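Local coordinates for uncharacterized protein (Corynebacterium glutamicum, PDB 2NSF), which probably catalyses the mycothiol-dependent isomerization of maleylpyruvate as a zinc-binding enzyme, at residues R150-P153 with A154-L158. Sequence-based numbering, arbitrary orientation.
With SO4 (sulfate ion), chain B.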
ATOM      1  N   ARG A 150      -5.506  14.019  -0.496  1.00 23.63           N
ATOM      2  CA  ARG A 150      -5.399  14.120  -1.944  1.00 22.81           C
ATOM      3  C   ARG A 150      -6.757  14.033  -2.630  1.00 22.38           C
ATOM      4  O   ARG A 150      -7.621  13.244  -2.238  1.00 22.34           O
ATOM      5  CB  ARG A 150      -4.470  13.038  -2.485  1.00 23.51           C
ATOM      6  CG  ARG A 150      -3.035  13.173  -1.997  1.00 25.23           C
ATOM      7  CD  ARG A 150      -2.182  12.023  -2.510  1.00 30.54           C
ATOM      8  NE  ARG A 150      -2.308  11.912  -3.949  1.00 35.05           N
ATOM      9  CZ  ARG A 150      -2.614  10.804  -4.618  1.00 31.63           C
ATOM     10  NH1 ARG A 150      -2.835   9.652  -3.994  1.00 32.80           N
ATOM     11  NH2 ARG A 150      -2.724  10.865  -5.931  1.00 29.34           N
ATOM     12  N   THR A 151      -6.938  14.864  -3.651  1.00 20.58           N
ATOM     13  CA  THR A 151      -8.175  14.886  -4.408  1.00 23.30           C
ATOM     14  C   THR A 151      -7.966  14.004  -5.634  1.00 23.39           C
ATOM     15  O   THR A 151      -7.200  14.339  -6.541  1.00 23.31           O
ATOM     16  CB  THR A 151      -8.547  16.333  -4.804  1.00 23.78           C
ATOM     17  OG1 THR A 151      -8.792  17.095  -3.617  1.00 24.75           O
ATOM     18  CG2 THR A 151      -9.799  16.352  -5.656  1.00 25.87           C
ATOM     19  N   VAL A 152      -8.652  12.867  -5.640  1.00 22.30           N
ATOM     20  CA  VAL A 152      -8.512  11.888  -6.706  1.00 22.59           C
ATOM     21  C   VAL A 152      -9.835  11.307  -7.178  1.00 22.94           C
ATOM     22  O   VAL A 152     -10.860  11.428  -6.501  1.00 23.52           O
ATOM     23  CB  VAL A 152      -7.646  10.704  -6.214  1.00 22.07           C
ATOM     24  CG1 VAL A 152      -6.303  11.203  -5.709  1.00 21.26           C
ATOM     25  CG2 VAL A 152      -8.377   9.975  -5.087  1.00 21.59           C
ATOM     26  N   PRO A 153      -9.840  10.671  -8.362  1.00 23.10           N
ATOM     27  CA  PRO A 153     -11.084  10.074  -8.853  1.00 23.65           C
ATOM     28  C   PRO A 153     -11.314   8.811  -8.011  1.00 23.22           C
ATOM     29  O   PRO A 153     -10.360   8.244  -7.476  1.00 22.59           O
ATOM     30  CB  PRO A 153     -10.766   9.759 -10.313  1.00 23.32           C
ATOM     31  CG  PRO A 153      -9.290   9.479 -10.282  1.00 24.53           C
ATOM     32  CD  PRO A 153      -8.765  10.559  -9.366  1.00 23.63           C
ATOM     33  N   ALA A 154     -12.566   8.382  -7.888  1.00 22.92           N
ATOM     34  CA  ALA A 154     -12.892   7.196  -7.091  1.00 22.43           C
ATOM     35  C   ALA A 154     -12.097   5.964  -7.511  1.00 23.11           C
ATOM     36  O   ALA A 154     -11.814   5.088  -6.691  1.00 22.50           O
ATOM     37  CB  ALA A 154     -14.384   6.909  -7.178  1.00 22.82           C
ATOM     38  N   SER A 155     -11.742   5.896  -8.790  1.00 21.79           N
ATOM     39  CA  SER A 155     -10.975   4.775  -9.318  1.00 22.08           C
ATOM     40  C   SER A 155      -9.647   4.605  -8.589  1.00 20.14           C
ATOM     41  O   SER A 155      -9.040   3.536  -8.634  1.00 19.27           O
ATOM     42  CB  SER A 155     -10.715   4.976 -10.812  1.00 21.75           C
ATOM     43  OG  SER A 155     -10.156   6.251 -11.049  1.00 23.02           O
ATOM     44  N   GLU A 156      -9.199   5.664  -7.924  1.00 19.48           N
ATOM     45  CA  GLU A 156      -7.943   5.630  -7.180  1.00 19.67           C
ATOM     46  C   GLU A 156      -7.975   4.544  -6.101  1.00 19.38           C
ATOM     47  O   GLU A 156      -6.926   4.071  -5.669  1.00 19.28           O
ATOM     48  CB  GLU A 156      -7.680   6.987  -6.522  1.00 19.00           C
ATOM     49  CG  GLU A 156      -6.258   7.196  -6.004  1.00 20.27           C
ATOM     50  CD  GLU A 156      -5.298   7.659  -7.092  1.00 23.37           C
ATOM     51  OE1 GLU A 156      -5.766   7.929  -8.219  1.00 23.86           O
ATOM     52  OE2 GLU A 156      -4.082   7.764  -6.816  1.00 22.57           O
ATOM     53  N   THR A 157      -9.173   4.154  -5.668  1.00 19.79           N
ATOM     54  CA  THR A 157      -9.285   3.127  -4.629  1.00 19.28           C
ATOM     55  C   THR A 157      -8.711   1.797  -5.100  1.00 18.41           C
ATOM     56  O   THR A 157      -8.279   0.984  -4.289  1.00 17.92           O
ATOM     57  CB  THR A 157     -10.749   2.895  -4.190  1.00 18.87           C
ATOM     58  OG1 THR A 157     -11.523   2.432  -5.303  1.00 20.63           O
ATOM     59  CG2 THR A 157     -11.354   4.184  -3.641  1.00 19.59           C
ATOM     60  N   LEU A 158      -8.710   1.571  -6.410  1.00 18.19           N
ATOM     61  CA  LEU A 158      -8.158   0.331  -6.945  1.00 16.96           C
ATOM     62  C   LEU A 158      -6.650   0.331  -6.698  1.00 17.30           C
ATOM     63  O   LEU A 158      -6.066  -0.690  -6.336  1.00 16.66           O
ATOM     64  CB  LEU A 158      -8.454   0.220  -8.443  1.00 19.08           C
ATOM     65  CG  LEU A 158      -9.937   0.138  -8.825  1.00 20.56           C
ATOM     66  CD1 LEU A 158     -10.077   0.284 -10.329  1.00 21.86           C
ATOM     67  CD2 LEU A 158     -10.535  -1.186  -8.349  1.00 21.37           C
TER
HETATM   68  S   SO4 B 401      -2.656   8.704  -0.453  1.00 26.12           S
HETATM   69  O1  SO4 B 401      -3.279  10.038  -0.551  1.00 28.76           O
HETATM   70  O2  SO4 B 401      -3.578   7.773   0.210  1.00 28.96           O
HETATM   71  O3  SO4 B 401      -1.423   8.812   0.337  1.00 26.46           O
HETATM   72  O4  SO4 B 401      -2.352   8.200  -1.802  1.00 28.60           O
HETATM   73  O   HOH W   1      -2.318   9.321  -7.962  1.00 32.04           O
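R150 and E156 reach for each other over V152, their side chains crossing at roughly a right angle. The guanidinium edge faces the carboxylate, with the two planes 68° apart, and NH2 of R150 lies 3.5 Å from OE2 of E156, a salt bridge with a weak hydrogen bond. A water bridges the same two atoms, accepting from R150 NH2 and donating to E156 OE2, at 2.6 Å from each. On the same guanidinium, NH1 donates to O4 of a sulfate ion at 2.7 Å; the sulfate, probably from the crystallisation liquor, is also bound by T146 and R163. The guanidinium thus meets two anionic groups along its edge, the sulfate through NH1 and the E156 carboxylate through NH2.

V152 packs against both side chains. Its CG2 lies 3.4 Å from CB of E156, while CG1 sits against one face of the guanidinium, towards its rim. In E156, CG runs anti to the backbone N (chi1 -166°), and a bend at chi2 folds the carboxylate back across the valine towards R150.

The chain bends from strand into helix through a type I turn, P153 to E156, closed by E156 N donating to P153 O at 2.9 Å. Next along, A154 O accepts hydrogen bonds from both N and OG1 of T157, the hydroxyl bond at 3.0 Å. The arrangement is a tight strand-to-helix junction, joining the 143-145/151-153 hairpin to helix 156-171, which further along supplies two of the three protein zinc ligands, E164 and H168.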